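Local coordinates for protein tRNA (guanine(26)-N(2))-dimethyltransferase (Pyrococcus horikoshii, PDB 2DUL) that probably transfers two methyl groups from S-adenosyl-L-methionine to the N2 atom of guanine 26 in tRNA, at residues A[195-200]-A[218-223]. Sequence-based numbering, arbitrary orientation.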
loop_
_atom_site.group_PDB
_atom_site.type_symbol
_atom_site.label_atom_id
_atom_site.label_comp_id
_atom_site.label_asym_id
_atom_site.label_seq_id
_atom_site.Cartn_x
_atom_site.Cartn_y
_atom_site.Cartn_z
ATOM N N VAL A 195 -5.339 -6.991 -9.159
ATOM C CA VAL A 195 -6.403 -6.098 -9.624
ATOM C C VAL A 195 -6.880 -5.223 -8.464
ATOM O O VAL A 195 -7.077 -4.011 -8.620
ATOM C CB VAL A 195 -7.589 -6.896 -10.219
ATOM C CG1 VAL A 195 -8.757 -5.960 -10.535
ATOM C CG2 VAL A 195 -7.139 -7.605 -11.489
ATOM N N GLY A 196 -7.046 -5.838 -7.294
ATOM C CA GLY A 196 -7.467 -5.090 -6.123
ATOM C C GLY A 196 -6.454 -4.008 -5.789
ATOM O O GLY A 196 -6.818 -2.888 -5.406
ATOM N N THR A 197 -5.174 -4.341 -5.941
ATOM C CA THR A 197 -4.103 -3.396 -5.658
ATOM C C THR A 197 -4.148 -2.251 -6.675
ATOM O O THR A 197 -3.968 -1.088 -6.315
ATOM C CB THR A 197 -2.713 -4.089 -5.710
ATOM O OG1 THR A 197 -2.630 -5.070 -4.669
ATOM C CG2 THR A 197 -1.600 -3.082 -5.513
ATOM N N ARG A 198 -4.404 -2.580 -7.939
ATOM C CA ARG A 198 -4.479 -1.558 -8.980
ATOM C C ARG A 198 -5.750 -0.727 -8.847
ATOM O O ARG A 198 -5.773 0.435 -9.249
ATOM C CB ARG A 198 -4.393 -2.199 -10.370
ATOM C CG ARG A 198 -2.987 -2.667 -10.698
ATOM C CD ARG A 198 -2.890 -3.370 -12.039
ATOM N NE ARG A 198 -1.521 -3.840 -12.249
ATOM C CZ ARG A 198 -0.513 -3.068 -12.643
ATOM N NH1 ARG A 198 0.697 -3.591 -12.788
ATOM N NH2 ARG A 198 -0.715 -1.780 -12.917
ATOM N N ILE A 199 -6.805 -1.317 -8.285
ATOM C CA ILE A 199 -8.047 -0.581 -8.062
ATOM C C ILE A 199 -7.779 0.468 -6.980
ATOM O O ILE A 199 -8.206 1.618 -7.091
ATOM C CB ILE A 199 -9.209 -1.513 -7.601
ATOM C CG1 ILE A 199 -9.738 -2.312 -8.798
ATOM C CG2 ILE A 199 -10.355 -0.675 -7.005
ATOM C CD1 ILE A 199 -10.730 -3.410 -8.427
ATOM N N LEU A 200 -7.047 0.076 -5.941
ATOM C CA LEU A 200 -6.721 0.997 -4.853
ATOM C C LEU A 200 -5.897 2.174 -5.381
ATOM O O LEU A 200 -6.185 3.331 -5.082
ATOM C CB LEU A 200 -5.914 0.279 -3.770
ATOM C CG LEU A 200 -6.083 0.690 -2.302
ATOM C CD1 LEU A 200 -4.831 0.271 -1.536
ATOM C CD2 LEU A 200 -6.315 2.177 -2.169
ATOM N N ILE A 218 5.119 4.864 -5.574
ATOM C CA ILE A 218 6.420 4.594 -4.991
ATOM C C ILE A 218 6.510 3.085 -4.791
ATOM O O ILE A 218 7.480 2.439 -5.193
ATOM C CB ILE A 218 6.573 5.291 -3.629
ATOM C CG1 ILE A 218 6.538 6.813 -3.820
ATOM C CG2 ILE A 218 7.871 4.853 -2.961
ATOM C CD1 ILE A 218 6.384 7.593 -2.524
ATOM N N LEU A 219 5.472 2.530 -4.180
ATOM C CA LEU A 219 5.409 1.103 -3.910
ATOM C C LEU A 219 3.988 0.710 -3.549
ATOM O O LEU A 219 3.372 1.323 -2.683
ATOM C CB LEU A 219 6.335 0.743 -2.745
ATOM C CG LEU A 219 6.185 -0.672 -2.170
ATOM C CD1 LEU A 219 6.561 -1.699 -3.228
ATOM C CD2 LEU A 219 7.065 -0.822 -0.940
ATOM N N ALA A 220 3.467 -0.305 -4.228
ATOM C CA ALA A 220 2.123 -0.796 -3.944
ATOM C C ALA A 220 2.227 -2.307 -3.988
ATOM O O ALA A 220 2.819 -2.869 -4.911
ATOM C CB ALA A 220 1.136 -0.296 -4.980
ATOM N N TYR A 221 1.654 -2.970 -2.989
ATOM C CA TYR A 221 1.743 -4.415 -2.933
ATOM C C TYR A 221 0.605 -5.044 -2.145
ATOM O O TYR A 221 -0.176 -4.352 -1.494
ATOM C CB TYR A 221 3.090 -4.808 -2.308
ATOM C CG TYR A 221 3.251 -4.400 -0.858
ATOM C CD1 TYR A 221 2.829 -5.241 0.173
ATOM C CD2 TYR A 221 3.820 -3.173 -0.511
ATOM C CE1 TYR A 221 2.968 -4.874 1.510
ATOM C CE2 TYR A 221 3.963 -2.792 0.830
ATOM C CZ TYR A 221 3.534 -3.654 1.833
ATOM O OH TYR A 221 3.667 -3.297 3.157
ATOM N N TYR A 222 0.524 -6.367 -2.227
ATOM C CA TYR A 222 -0.484 -7.140 -1.517
ATOM C C TYR A 222 0.253 -8.060 -0.549
ATOM O O TYR A 222 1.311 -8.595 -0.882
ATOM C CB TYR A 222 -1.296 -7.994 -2.492
ATOM C CG TYR A 222 -2.171 -9.010 -1.798
ATOM C CD1 TYR A 222 -3.399 -8.644 -1.254
ATOM C CD2 TYR A 222 -1.739 -10.327 -1.630
ATOM C CE1 TYR A 222 -4.177 -9.560 -0.555
ATOM C CE2 TYR A 222 -2.508 -11.252 -0.929
ATOM C CZ TYR A 222 -3.724 -10.861 -0.394
ATOM O OH TYR A 222 -4.485 -11.762 0.311
ATOM N N LYS A 223 -0.306 -8.245 0.642
ATOM C CA LYS A 223 0.310 -9.119 1.631
ATOM C C LYS A 223 -0.684 -9.565 2.690
ATOM O O LYS A 223 -1.292 -8.744 3.374
ATOM C CB LYS A 223 1.486 -8.416 2.316
ATOM C CG LYS A 223 2.287 -9.308 3.266
ATOM C CD LYS A 223 3.073 -10.360 2.499
ATOM C CE LYS A 223 4.040 -11.116 3.404
ATOM N NZ LYS A 223 3.337 -11.997 4.373
#
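T197 is the one residue of segment 195-200 that touches 218-223, and both branches of its side chain do the work. CG2, anti to the backbone N (OG1 at chi1 -64°), is carried forward onto the strand, where it meets the methyl of A220 (T197 CG2 to A220 CB 3.9 Å) and lies 4.1 Å from Y221 N. The other branch comes up beside the next residues: T197 OG1 stands 3.9 Å from Y222 CB. These contacts of T197 with A220 and Y222 are the close part, and all the residues in it are buried. The side chains of T197 and Y222 cross at about a right angle, and the phenol, with CG anti to its own N (chi1 169°), leads away from segment 195-200, to stack on the ring of H193 in the same helix and meet F227 edge-to-face. The helix and strand axes approach to 8.2 Å at 141°, nearer antiparallel than parallel. The looser side lies at L200, whose CD1 stays 6.6 Å from Y221 O while F227 packs against T197 and L200, and at partly exposed K223, which does not touch 195-200. Y221 turns to the other side of the edge strand of the methyltransferase sheet, against helices 33-46 and 302-314; its side chain lies about 8 Å from that of R61, predicted to bind S-adenosyl-L-methionine. With the T197 hydroxyl bonded to H193 O, no hydrogen bond joins 195-200 to 218-223, so here they meet by van der Waals packing.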